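Local atomic coordinates of oligogalacturonate lyase (Yersinia enterocolitica subsp. enterocolitica, PDB entry 3PE7), a protein that cleaves oligogalacturonates, short breakdown products of pectin, by beta-elimination in the cytoplasm, probably with the help of a bound manganese ion. Residues E243-V255 against F265-R277. Numbering follows the deposited sequence.
Sequences EFWVPDGSALVYV and FIYSADPETLENR. With CA (calcium ion), chain D.
Two reciprocal pairs of backbone hydrogen bonds join Leu-252 to Ala-269 and Tyr-254 to Tyr-267, which makes these the hydrogen-bonded pairs of an antiparallel register. The straightest of the four runs from Tyr-267 N to Tyr-254 O, 2.9 Å with 171° at the hydrogen. Val-253 opposite Ser-268 and Val-255 opposite Ile-266 are the non-hydrogen-bonded pairs; here CA-H groups point at carbonyl oxygens, as from Val-255 CA to Phe-265 O at 3.3 Å.

On the face bearing Tyr-254 and Tyr-267, the main contact is a CH-pi one. Chi1 of 63° places the Tyr-254 ring between its own backbone N and carbonyl carbon and lays it under Tyr-267 CB, 3.6 Å from the ring centroid. The two ring planes are only 21° apart, yet the centroids are 5.5 Å from each other, so this is no face-to-face stack. Lys-232 serves both tyrosines, hydrogen-bonding to Tyr-254 OH and making a cation-pi contact with Tyr-267. On the other face, the methyls Val-253 CG1 and Ile-266 CG2 meet at 3.7 Å.

These strands, 252-258 and 264-269, are the middle pair of a four-stranded antiparallel blade of the seven-bladed beta-propeller, flanked by 238-245 and 276-285.

Where the pairing ends, Pro-271 CG abuts the edge of the Trp-245 indole, 3.6 Å from CZ3, while Leu-252 CD1 covers one face of that ring, and the indole NE1 hydrogen-bonds to Ile-194 O.

Metal coordination occupies the turn after Ala-269. Asp-270 grips calcium unevenly through both carboxylate oxygens, OD1 at 2.4 Å and OD2 at 2.8 Å, and Glu-272 OE2 adds a third coordinating oxygen. Asp-270 OD2 also accepts Thr-273 N through its anti lone pair, an Asx motif that steadies the carboxylate, and Arg-196 forms a salt bridge with Glu-272 OE1.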
loop_
_atom_site.group_PDB
_atom_site.type_symbol
_atom_site.label_atom_id
_atom_site.label_comp_id
_atom_site.label_asym_id
_atom_site.label_seq_id
_atom_site.Cartn_x
_atom_site.Cartn_y
_atom_site.Cartn_z
ATOM N N GLU A 243 1.929 10.013 -1.678
ATOM C CA GLU A 243 3.318 9.851 -2.125
ATOM C C GLU A 243 3.714 8.373 -2.191
ATOM O O GLU A 243 3.290 7.547 -1.373
ATOM C CB GLU A 243 4.311 10.667 -1.265
ATOM C CG GLU A 243 4.628 10.077 0.124
ATOM C CD GLU A 243 3.542 10.344 1.159
ATOM O OE1 GLU A 243 2.608 11.149 0.879
ATOM O OE2 GLU A 243 3.621 9.739 2.263
ATOM N N PHE A 244 4.498 8.042 -3.212
ATOM C CA PHE A 244 5.056 6.703 -3.349
ATOM C C PHE A 244 6.326 6.773 -4.197
ATOM O O PHE A 244 6.512 7.720 -4.971
ATOM C CB PHE A 244 4.056 5.693 -3.946
ATOM C CG PHE A 244 3.697 5.945 -5.388
ATOM C CD1 PHE A 244 4.301 5.199 -6.416
ATOM C CD2 PHE A 244 2.757 6.915 -5.729
ATOM C CE1 PHE A 244 3.957 5.426 -7.761
ATOM C CE2 PHE A 244 2.396 7.140 -7.051
ATOM C CZ PHE A 244 2.997 6.391 -8.079
ATOM N N TRP A 245 7.205 5.791 -4.016
ATOM C CA TRP A 245 8.357 5.617 -4.892
ATOM C C TRP A 245 7.938 4.901 -6.172
ATOM O O TRP A 245 7.299 3.846 -6.117
ATOM C CB TRP A 245 9.441 4.754 -4.222
ATOM C CG TRP A 245 10.228 5.449 -3.117
ATOM C CD1 TRP A 245 10.224 5.124 -1.773
ATOM C CD2 TRP A 245 11.110 6.560 -3.259
ATOM N NE1 TRP A 245 11.073 5.967 -1.082
ATOM C CE2 TRP A 245 11.612 6.868 -1.967
ATOM C CE3 TRP A 245 11.536 7.324 -4.355
ATOM C CZ2 TRP A 245 12.531 7.899 -1.747
ATOM C CZ3 TRP A 245 12.454 8.361 -4.140
ATOM C CH2 TRP A 245 12.928 8.646 -2.837
ATOM N N VAL A 246 8.326 5.445 -7.326
ATOM C CA VAL A 246 8.310 4.606 -8.542
ATOM C C VAL A 246 9.163 3.377 -8.203
ATOM O O VAL A 246 10.220 3.519 -7.591
ATOM C CB VAL A 246 8.890 5.346 -9.768
ATOM C CG1 VAL A 246 8.705 4.511 -11.053
ATOM C CG2 VAL A 246 8.208 6.698 -9.943
ATOM N N PRO A 247 8.696 2.167 -8.560
ATOM C CA PRO A 247 9.401 0.945 -8.099
ATOM C C PRO A 247 10.836 0.812 -8.562
ATOM O O PRO A 247 11.603 0.120 -7.900
ATOM C CB PRO A 247 8.537 -0.200 -8.637
ATOM C CG PRO A 247 7.136 0.390 -8.696
ATOM C CD PRO A 247 7.353 1.869 -9.084
ATOM N N ASP A 248 11.198 1.478 -9.651
ATOM C CA ASP A 248 12.617 1.498 -10.069
ATOM C C ASP A 248 13.467 2.494 -9.271
ATOM O O ASP A 248 14.683 2.541 -9.451
ATOM C CB ASP A 248 12.762 1.706 -11.587
ATOM C CG ASP A 248 12.347 3.108 -12.056
ATOM O OD1 ASP A 248 11.959 3.980 -11.240
ATOM O OD2 ASP A 248 12.436 3.330 -13.288
ATOM N N GLY A 249 12.832 3.286 -8.406
ATOM C CA GLY A 249 13.539 4.256 -7.560
ATOM C C GLY A 249 13.972 5.532 -8.266
ATOM O O GLY A 249 14.784 6.301 -7.727
ATOM N N SER A 250 13.446 5.752 -9.467
ATOM C CA SER A 250 13.820 6.920 -10.281
ATOM C C SER A 250 13.288 8.245 -9.734
ATOM O O SER A 250 13.905 9.298 -9.951
ATOM C CB SER A 250 13.344 6.716 -11.726
ATOM O OG SER A 250 11.919 6.544 -11.785
ATOM N N ALA A 251 12.149 8.195 -9.029
ATOM C CA ALA A 251 11.458 9.410 -8.585
ATOM C C ALA A 251 10.481 9.088 -7.460
ATOM O O ALA A 251 10.044 7.924 -7.325
ATOM C CB ALA A 251 10.711 10.050 -9.749
ATOM N N LEU A 252 10.156 10.122 -6.674
ATOM C CA LEU A 252 9.027 10.098 -5.749
ATOM C C LEU A 252 7.853 10.791 -6.435
ATOM O O LEU A 252 7.988 11.903 -6.936
ATOM C CB LEU A 252 9.391 10.791 -4.428
ATOM C CG LEU A 252 8.456 10.582 -3.228
ATOM C CD1 LEU A 252 8.580 9.162 -2.662
ATOM C CD2 LEU A 252 8.752 11.624 -2.184
ATOM N N VAL A 253 6.712 10.110 -6.491
ATOM C CA VAL A 253 5.510 10.628 -7.160
ATOM C C VAL A 253 4.492 10.960 -6.082
ATOM O O VAL A 253 4.447 10.305 -5.047
ATOM C CB VAL A 253 4.957 9.595 -8.181
ATOM C CG1 VAL A 253 3.581 9.998 -8.756
ATOM C CG2 VAL A 253 5.969 9.383 -9.319
ATOM N N TYR A 254 3.694 11.996 -6.322
ATOM C CA TYR A 254 2.667 12.392 -5.358
ATOM C C TYR A 254 1.571 13.184 -6.045
ATOM O O TYR A 254 1.677 13.544 -7.219
ATOM C CB TYR A 254 3.278 13.211 -4.196
ATOM C CG TYR A 254 3.898 14.526 -4.630
ATOM C CD1 TYR A 254 5.226 14.579 -5.098
ATOM C CD2 TYR A 254 3.157 15.716 -4.581
ATOM C CE1 TYR A 254 5.794 15.804 -5.506
ATOM C CE2 TYR A 254 3.717 16.930 -4.975
ATOM C CZ TYR A 254 5.031 16.965 -5.432
ATOM O OH TYR A 254 5.553 18.186 -5.841
ATOM N N VAL A 255 0.521 13.471 -5.281
ATOM C CA VAL A 255 -0.625 14.209 -5.788
ATOM C C VAL A 255 -0.671 15.574 -5.100
ATOM O O VAL A 255 -0.455 15.670 -3.879
ATOM C CB VAL A 255 -1.923 13.433 -5.547
ATOM C CG1 VAL A 255 -3.157 14.279 -5.887
ATOM C CG2 VAL A 255 -1.928 12.186 -6.396
ATOM N N PHE A 265 -3.454 17.107 -9.401
ATOM C CA PHE A 265 -2.322 16.970 -10.323
ATOM C C PHE A 265 -1.308 15.944 -9.830
ATOM O O PHE A 265 -1.009 15.889 -8.636
ATOM C CB PHE A 265 -1.626 18.325 -10.517
ATOM C CG PHE A 265 -2.498 19.348 -11.181
ATOM C CD1 PHE A 265 -2.523 19.455 -12.563
ATOM C CD2 PHE A 265 -3.326 20.181 -10.421
ATOM C CE1 PHE A 265 -3.366 20.386 -13.187
ATOM C CE2 PHE A 265 -4.152 21.119 -11.040
ATOM C CZ PHE A 265 -4.165 21.215 -12.417
ATOM N N ILE A 266 -0.812 15.120 -10.751
ATOM C CA ILE A 266 0.314 14.219 -10.453
ATOM C C ILE A 266 1.632 14.968 -10.641
ATOM O O ILE A 266 1.836 15.631 -11.678
ATOM C CB ILE A 266 0.318 12.952 -11.356
ATOM C CG1 ILE A 266 -1.017 12.203 -11.261
ATOM C CG2 ILE A 266 1.480 12.047 -11.014
ATOM C CD1 ILE A 266 -1.152 11.065 -12.292
ATOM N N TYR A 267 2.504 14.864 -9.639
ATOM C CA TYR A 267 3.819 15.505 -9.645
ATOM C C TYR A 267 4.890 14.449 -9.448
ATOM O O TYR A 267 4.628 13.371 -8.908
ATOM C CB TYR A 267 3.930 16.497 -8.484
ATOM C CG TYR A 267 3.462 17.904 -8.786
ATOM C CD1 TYR A 267 4.376 18.944 -8.964
ATOM C CD2 TYR A 267 2.105 18.193 -8.905
ATOM C CE1 TYR A 267 3.942 20.249 -9.235
ATOM C CE2 TYR A 267 1.669 19.497 -9.177
ATOM C CZ TYR A 267 2.593 20.506 -9.340
ATOM O OH TYR A 267 2.152 21.783 -9.624
ATOM N N SER A 268 6.101 14.761 -9.896
ATOM C CA SER A 268 7.251 13.903 -9.673
ATOM C C SER A 268 8.322 14.754 -9.021
ATOM O O SER A 268 8.429 15.944 -9.340
ATOM C CB SER A 268 7.767 13.409 -11.025
ATOM O OG SER A 268 8.502 12.225 -10.839
ATOM N N ALA A 269 9.101 14.165 -8.114
ATOM C CA ALA A 269 10.269 14.849 -7.552
ATOM C C ALA A 269 11.501 13.992 -7.785
ATOM O O ALA A 269 11.467 12.802 -7.508
ATOM C CB ALA A 269 10.089 15.066 -6.067
ATOM N N ASP A 270 12.578 14.589 -8.300
ATOM C CA ASP A 270 13.844 13.864 -8.412
ATOM C C ASP A 270 14.534 13.874 -7.055
ATOM O O ASP A 270 14.723 14.922 -6.474
ATOM C CB ASP A 270 14.763 14.508 -9.437
ATOM C CG ASP A 270 15.997 13.665 -9.710
ATOM O OD1 ASP A 270 15.873 12.687 -10.473
ATOM O OD2 ASP A 270 17.070 13.944 -9.140
ATOM N N PRO A 271 14.936 12.697 -6.562
ATOM C CA PRO A 271 15.482 12.614 -5.212
ATOM C C PRO A 271 16.819 13.346 -5.034
ATOM O O PRO A 271 17.102 13.885 -3.946
ATOM C CB PRO A 271 15.616 11.100 -4.987
ATOM C CG PRO A 271 14.686 10.511 -5.917
ATOM C CD PRO A 271 14.707 11.364 -7.138
ATOM N N GLU A 272 17.614 13.431 -6.100
ATOM C CA GLU A 272 18.931 14.082 -6.008
ATOM C C GLU A 272 18.830 15.602 -6.179
ATOM O O GLU A 272 19.399 16.397 -5.423
ATOM C CB GLU A 272 19.911 13.493 -7.035
ATOM C CG GLU A 272 20.326 12.050 -6.778
ATOM C CD GLU A 272 19.318 11.023 -7.328
ATOM O OE1 GLU A 272 19.474 9.820 -7.012
ATOM O OE2 GLU A 272 18.406 11.395 -8.102
ATOM N N THR A 273 18.059 15.996 -7.176
ATOM C CA THR A 273 17.924 17.359 -7.593
ATOM C C THR A 273 16.862 18.128 -6.757
ATOM O O THR A 273 16.921 19.369 -6.603
ATOM C CB THR A 273 17.521 17.219 -9.074
ATOM O OG1 THR A 273 18.678 17.381 -9.928
ATOM C CG2 THR A 273 16.425 18.061 -9.459
ATOM N N LEU A 274 15.896 17.372 -6.234
ATOM C CA LEU A 274 14.683 17.916 -5.583
ATOM C C LEU A 274 13.847 18.854 -6.458
ATOM O O LEU A 274 13.000 19.611 -5.957
ATOM C CB LEU A 274 14.997 18.534 -4.208
ATOM C CG LEU A 274 15.524 17.567 -3.142
ATOM C CD1 LEU A 274 15.733 18.317 -1.838
ATOM C CD2 LEU A 274 14.603 16.367 -2.915
ATOM N N GLU A 275 14.066 18.795 -7.770
ATOM C CA GLU A 275 13.146 19.431 -8.708
ATOM C C GLU A 275 11.821 18.710 -8.678
ATOM O O GLU A 275 11.775 17.494 -8.875
ATOM C CB GLU A 275 13.685 19.397 -10.133
ATOM C CG GLU A 275 12.774 20.106 -11.156
ATOM C CD GLU A 275 13.394 20.202 -12.539
ATOM O OE1 GLU A 275 14.278 19.372 -12.865
ATOM O OE2 GLU A 275 13.015 21.115 -13.294
ATOM N N ASN A 276 10.757 19.469 -8.428
ATOM C CA ASN A 276 9.398 18.951 -8.491
ATOM C C ASN A 276 8.732 19.413 -9.782
ATOM O O ASN A 276 8.750 20.616 -10.104
ATOM C CB ASN A 276 8.584 19.437 -7.281
ATOM C CG ASN A 276 9.049 18.827 -5.969
ATOM O OD1 ASN A 276 10.185 19.034 -5.521
ATOM N ND2 ASN A 276 8.166 18.083 -5.337
ATOM N N ARG A 277 8.172 18.466 -10.533
ATOM C CA ARG A 277 7.549 18.773 -11.824
ATOM C C ARG A 277 6.115 18.263 -11.902
ATOM O O ARG A 277 5.827 17.141 -11.489
ATOM C CB ARG A 277 8.381 18.156 -12.955
ATOM C CG ARG A 277 9.711 18.864 -13.158
ATOM C CD ARG A 277 10.261 18.528 -14.540
ATOM N NE ARG A 277 11.387 17.608 -14.459
ATOM C CZ ARG A 277 12.584 17.862 -14.984
ATOM N NH1 ARG A 277 12.804 19.002 -15.638
ATOM N NH2 ARG A 277 13.562 16.977 -14.860
HETATM CA CA CA D . 18.004 11.658 -10.387
#